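PDB 6E0O: cGAS/DncV-like nucleotidyltransferase in E. coli homolog from Elizabethkingia meningoseptica ATCC 13253 = NBRC 12535, which synthesises cyclic dinucleotide second messengers, probably from ATP or GTP with magnesium, as the signalling enzyme of a CBASS antiphage defence system. Local coordinates for residues A[27-39]-A[101-113]. Sequence-based numbering, arbitrary orientation.
Sequences ITQITAALRAKFG and LKADTEEALRNVF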
loop_
_atom_site.group_PDB
_atom_site.type_symbol
_atom_site.label_atom_id
_atom_site.label_comp_id
_atom_site.label_asym_id
_atom_site.label_seq_id
_atom_site.Cartn_x
_atom_site.Cartn_y
_atom_site.Cartn_z
ATOM N N ILE A 27 -6.119 -9.670 13.231
ATOM C CA ILE A 27 -5.758 -10.754 12.320
ATOM C C ILE A 27 -6.250 -12.095 12.861
ATOM O O ILE A 27 -6.828 -12.907 12.126
ATOM C CB ILE A 27 -4.245 -10.752 12.031
ATOM C CG1 ILE A 27 -3.846 -9.478 11.282
ATOM C CG2 ILE A 27 -3.857 -11.990 11.235
ATOM C CD1 ILE A 27 -2.359 -9.273 11.195
ATOM N N THR A 28 -6.041 -12.343 14.155
ATOM C CA THR A 28 -6.467 -13.608 14.749
ATOM C C THR A 28 -7.972 -13.798 14.626
ATOM O O THR A 28 -8.447 -14.864 14.206
ATOM C CB THR A 28 -6.038 -13.650 16.217
ATOM O OG1 THR A 28 -4.604 -13.620 16.279
ATOM C CG2 THR A 28 -6.571 -14.902 16.923
ATOM N N GLN A 29 -8.743 -12.788 15.023
ATOM C CA GLN A 29 -10.191 -12.932 15.033
ATOM C C GLN A 29 -10.735 -13.086 13.624
ATOM O O GLN A 29 -11.618 -13.917 13.379
ATOM C CB GLN A 29 -10.837 -11.729 15.708
ATOM C CG GLN A 29 -10.585 -11.642 17.194
ATOM C CD GLN A 29 -11.195 -10.391 17.787
ATOM O OE1 GLN A 29 -12.282 -9.982 17.390
ATOM N NE2 GLN A 29 -10.487 -9.761 18.715
ATOM N N ILE A 30 -10.248 -12.269 12.691
ATOM C CA ILE A 30 -10.749 -12.321 11.322
ATOM C C ILE A 30 -10.365 -13.639 10.670
ATOM O O ILE A 30 -11.173 -14.264 9.975
ATOM C CB ILE A 30 -10.282 -11.087 10.528
ATOM C CG1 ILE A 30 -11.088 -9.890 11.050
ATOM C CG2 ILE A 30 -10.467 -11.313 9.050
ATOM C CD1 ILE A 30 -10.538 -8.565 10.689
ATOM N N THR A 31 -9.127 -14.084 10.881
ATOM C CA THR A 31 -8.701 -15.359 10.323
ATOM C C THR A 31 -9.616 -16.488 10.780
ATOM O O THR A 31 -10.045 -17.308 9.963
ATOM C CB THR A 31 -7.247 -15.622 10.705
ATOM O OG1 THR A 31 -6.410 -14.628 10.099
ATOM C CG2 THR A 31 -6.804 -16.989 10.245
ATOM N N ALA A 32 -9.958 -16.522 12.074
ATOM C CA ALA A 32 -10.827 -17.585 12.575
ATOM C C ALA A 32 -12.189 -17.539 11.886
ATOM O O ALA A 32 -12.731 -18.575 11.486
ATOM C CB ALA A 32 -10.971 -17.483 14.095
ATOM N N ALA A 33 -12.753 -16.343 11.731
ATOM C CA ALA A 33 -14.054 -16.218 11.080
ATOM C C ALA A 33 -14.004 -16.724 9.642
ATOM O O ALA A 33 -14.922 -17.411 9.181
ATOM C CB ALA A 33 -14.514 -14.762 11.139
ATOM N N LEU A 34 -12.933 -16.399 8.915
ATOM C CA LEU A 34 -12.835 -16.821 7.523
ATOM C C LEU A 34 -12.572 -18.317 7.411
ATOM O O LEU A 34 -13.158 -18.990 6.556
ATOM C CB LEU A 34 -11.750 -16.015 6.815
ATOM C CG LEU A 34 -12.012 -14.512 6.742
ATOM C CD1 LEU A 34 -10.793 -13.808 6.147
ATOM C CD2 LEU A 34 -13.258 -14.188 5.945
ATOM N N ARG A 35 -11.702 -18.860 8.265
ATOM C CA ARG A 35 -11.413 -20.290 8.200
ATOM C C ARG A 35 -12.653 -21.116 8.510
ATOM O O ARG A 35 -12.809 -22.225 7.986
ATOM C CB ARG A 35 -10.292 -20.659 9.171
ATOM C CG ARG A 35 -8.939 -20.049 8.859
ATOM C CD ARG A 35 -8.299 -20.654 7.632
ATOM N NE ARG A 35 -7.069 -19.936 7.303
ATOM C CZ ARG A 35 -6.437 -20.028 6.139
ATOM N NH1 ARG A 35 -6.902 -20.822 5.192
ATOM N NH2 ARG A 35 -5.343 -19.311 5.919
ATOM N N ALA A 36 -13.543 -20.608 9.369
ATOM C CA ALA A 36 -14.747 -21.362 9.706
ATOM C C ALA A 36 -15.578 -21.671 8.468
ATOM O O ALA A 36 -16.239 -22.712 8.407
ATOM C CB ALA A 36 -15.584 -20.597 10.732
ATOM N N LYS A 37 -15.554 -20.793 7.471
ATOM C CA LYS A 37 -16.285 -21.037 6.234
ATOM C C LYS A 37 -15.430 -21.665 5.143
ATOM O O LYS A 37 -15.899 -22.570 4.443
ATOM C CB LYS A 37 -16.910 -19.741 5.705
ATOM C CG LYS A 37 -17.726 -19.970 4.436
ATOM C CD LYS A 37 -18.583 -18.769 4.026
ATOM C CE LYS A 37 -19.706 -18.463 5.010
ATOM N NZ LYS A 37 -20.748 -19.528 5.109
ATOM N N PHE A 38 -14.188 -21.217 4.988
ATOM C CA PHE A 38 -13.394 -21.558 3.818
ATOM C C PHE A 38 -12.322 -22.608 4.075
ATOM O O PHE A 38 -11.771 -23.150 3.106
ATOM C CB PHE A 38 -12.734 -20.298 3.255
ATOM C CG PHE A 38 -13.717 -19.298 2.722
ATOM C CD1 PHE A 38 -14.337 -19.503 1.507
ATOM C CD2 PHE A 38 -14.025 -18.161 3.439
ATOM C CE1 PHE A 38 -15.240 -18.581 1.015
ATOM C CE2 PHE A 38 -14.929 -17.240 2.952
ATOM C CZ PHE A 38 -15.533 -17.449 1.744
ATOM N N GLY A 39 -12.005 -22.894 5.331
ATOM C CA GLY A 39 -10.996 -23.897 5.611
ATOM C C GLY A 39 -9.689 -23.563 4.922
ATOM O O GLY A 39 -9.235 -22.411 4.905
ATOM N N LEU A 101 -18.096 -15.332 -4.097
ATOM C CA LEU A 101 -16.987 -15.301 -3.146
ATOM C C LEU A 101 -17.123 -14.124 -2.189
ATOM O O LEU A 101 -16.994 -14.285 -0.972
ATOM C CB LEU A 101 -15.647 -15.236 -3.876
ATOM C CG LEU A 101 -14.428 -15.119 -2.958
ATOM C CD1 LEU A 101 -14.259 -16.350 -2.080
ATOM C CD2 LEU A 101 -13.169 -14.880 -3.783
ATOM N N LYS A 102 -17.377 -12.927 -2.720
ATOM C CA LYS A 102 -17.428 -11.754 -1.856
ATOM C C LYS A 102 -18.629 -11.820 -0.925
ATOM O O LYS A 102 -18.532 -11.451 0.249
ATOM C CB LYS A 102 -17.414 -10.475 -2.693
ATOM C CG LYS A 102 -17.320 -9.219 -1.856
ATOM C CD LYS A 102 -17.001 -8.002 -2.692
ATOM C CE LYS A 102 -16.900 -6.751 -1.851
ATOM N NZ LYS A 102 -16.680 -5.562 -2.709
ATOM N N ALA A 103 -19.771 -12.291 -1.429
ATOM C CA ALA A 103 -20.947 -12.439 -0.574
ATOM C C ALA A 103 -20.703 -13.459 0.532
ATOM O O ALA A 103 -21.099 -13.249 1.682
ATOM C CB ALA A 103 -22.159 -12.850 -1.409
ATOM N N ASP A 104 -20.051 -14.572 0.201
ATOM C CA ASP A 104 -19.763 -15.588 1.206
ATOM C C ASP A 104 -18.765 -15.070 2.232
ATOM O O ASP A 104 -18.859 -15.396 3.423
ATOM C CB ASP A 104 -19.220 -16.842 0.523
ATOM C CG ASP A 104 -20.283 -17.600 -0.253
ATOM O OD1 ASP A 104 -21.487 -17.262 -0.147
ATOM O OD2 ASP A 104 -19.903 -18.542 -0.980
ATOM N N THR A 105 -17.804 -14.258 1.785
ATOM C CA THR A 105 -16.845 -13.646 2.698
ATOM C C THR A 105 -17.558 -12.706 3.658
ATOM O O THR A 105 -17.318 -12.733 4.868
ATOM C CB THR A 105 -15.784 -12.890 1.894
ATOM O OG1 THR A 105 -15.104 -13.791 1.021
ATOM C CG2 THR A 105 -14.763 -12.262 2.819
ATOM N N GLU A 106 -18.455 -11.870 3.128
ATOM C CA GLU A 106 -19.222 -10.967 3.978
ATOM C C GLU A 106 -20.043 -11.746 4.999
ATOM O O GLU A 106 -20.103 -11.379 6.175
ATOM C CB GLU A 106 -20.108 -10.086 3.098
ATOM C CG GLU A 106 -20.875 -9.039 3.856
ATOM C CD GLU A 106 -21.726 -8.155 2.958
ATOM O OE1 GLU A 106 -21.693 -8.328 1.720
ATOM O OE2 GLU A 106 -22.432 -7.282 3.495
ATOM N N GLU A 107 -20.651 -12.850 4.568
ATOM C CA GLU A 107 -21.462 -13.666 5.465
ATOM C C GLU A 107 -20.612 -14.275 6.569
ATOM O O GLU A 107 -20.993 -14.252 7.744
ATOM C CB GLU A 107 -22.129 -14.756 4.637
ATOM C CG GLU A 107 -23.065 -15.654 5.363
ATOM C CD GLU A 107 -23.858 -16.511 4.395
ATOM O OE1 GLU A 107 -24.483 -15.946 3.471
ATOM O OE2 GLU A 107 -23.839 -17.748 4.551
ATOM N N ALA A 108 -19.460 -14.841 6.208
ATOM C CA ALA A 108 -18.574 -15.424 7.208
ATOM C C ALA A 108 -18.197 -14.392 8.257
ATOM O O ALA A 108 -18.157 -14.694 9.454
ATOM C CB ALA A 108 -17.321 -15.983 6.529
ATOM N N LEU A 109 -17.927 -13.160 7.821
ATOM C CA LEU A 109 -17.541 -12.109 8.750
ATOM C C LEU A 109 -18.733 -11.638 9.571
ATOM O O LEU A 109 -18.619 -11.455 10.788
ATOM C CB LEU A 109 -16.892 -10.969 7.973
ATOM C CG LEU A 109 -15.565 -11.343 7.296
ATOM C CD1 LEU A 109 -15.137 -10.260 6.313
ATOM C CD2 LEU A 109 -14.487 -11.568 8.346
ATOM N N ARG A 110 -19.891 -11.462 8.937
ATOM C CA ARG A 110 -21.057 -10.984 9.672
ATOM C C ARG A 110 -21.499 -11.984 10.737
ATOM O O ARG A 110 -21.985 -11.585 11.803
ATOM C CB ARG A 110 -22.205 -10.720 8.703
ATOM C CG ARG A 110 -23.360 -9.993 9.350
ATOM C CD ARG A 110 -24.350 -9.391 8.386
ATOM N NE ARG A 110 -23.763 -8.690 7.283
ATOM C CZ ARG A 110 -23.279 -7.481 7.451
ATOM N NH1 ARG A 110 -22.749 -6.821 6.447
ATOM N NH2 ARG A 110 -23.319 -6.930 8.665
ATOM N N ASN A 111 -21.325 -13.284 10.483
ATOM C CA ASN A 111 -21.743 -14.271 11.472
ATOM C C ASN A 111 -21.018 -14.070 12.788
ATOM O O ASN A 111 -21.574 -14.387 13.843
ATOM C CB ASN A 111 -21.486 -15.691 10.973
ATOM C CG ASN A 111 -22.458 -16.116 9.917
ATOM O OD1 ASN A 111 -23.557 -15.572 9.825
ATOM N ND2 ASN A 111 -22.072 -17.103 9.119
ATOM N N VAL A 112 -19.791 -13.546 12.741
ATOM C CA VAL A 112 -18.954 -13.345 13.925
ATOM C C VAL A 112 -18.998 -11.909 14.412
ATOM O O VAL A 112 -19.151 -11.655 15.605
ATOM C CB VAL A 112 -17.502 -13.780 13.635
ATOM C CG1 VAL A 112 -16.574 -13.376 14.791
ATOM C CG2 VAL A 112 -17.439 -15.271 13.368
ATOM N N PHE A 113 -18.836 -10.953 13.505
ATOM C CA PHE A 113 -18.650 -9.555 13.875
ATOM C C PHE A 113 -19.911 -8.720 13.720
ATOM O O PHE A 113 -19.878 -7.521 14.020
ATOM C CB PHE A 113 -17.515 -8.946 13.044
ATOM C CG PHE A 113 -16.214 -9.670 13.184
ATOM C CD1 PHE A 113 -15.459 -9.521 14.323
ATOM C CD2 PHE A 113 -15.742 -10.494 12.177
ATOM C CE1 PHE A 113 -14.258 -10.182 14.459
ATOM C CE2 PHE A 113 -14.538 -11.157 12.307
ATOM C CZ PHE A 113 -13.807 -11.009 13.452
HETATM O O HOH W 1 -17.495 -17.249 10.125
HETATM O O HOH W 2 -22.984 -18.687 6.762
#
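A33 is the knob at the centre of this helix pair: its CB lies 3.7 Å from V112 CG2 and 3.8 Å from F113 CE2, in a hole completed by A108 and L109. With alanines A33 and A108 facing across, the axes of 27-38 and 101-113 come within 8.4 Å, crossing at 123°. On the buried side, L34 CD2 meets L109 CD2 at 3.8 Å and also touches T105 CG2. F38 sends its ring tip between L101, D104 and T105, while K37 CG of its own helix covers one ring face. At the other end, the F113 ring presents its edge to Q29 OE1, which is hydrogen-bonded to R132, and the I30 side chain crosses F113 at about a right angle.

The solvent side is looser and wetter. One water donates to both A33 O and A108 O. K37, bent about CG-CD and CD-CE (chi3 -67°, chi4 -65°), lays its chain over A108 CB, and its NZ makes a long 3.6 Å salt bridge to E107 OE2; a second water joins both groups to N111 ND2. I30, L101 and T105 also touch strand 135-147, so the pair forms a helical layer against the central sheet of the nucleotidyltransferase fold, whose strands 62-68 and 135-147 carry D63 and D136, probable magnesium ligands.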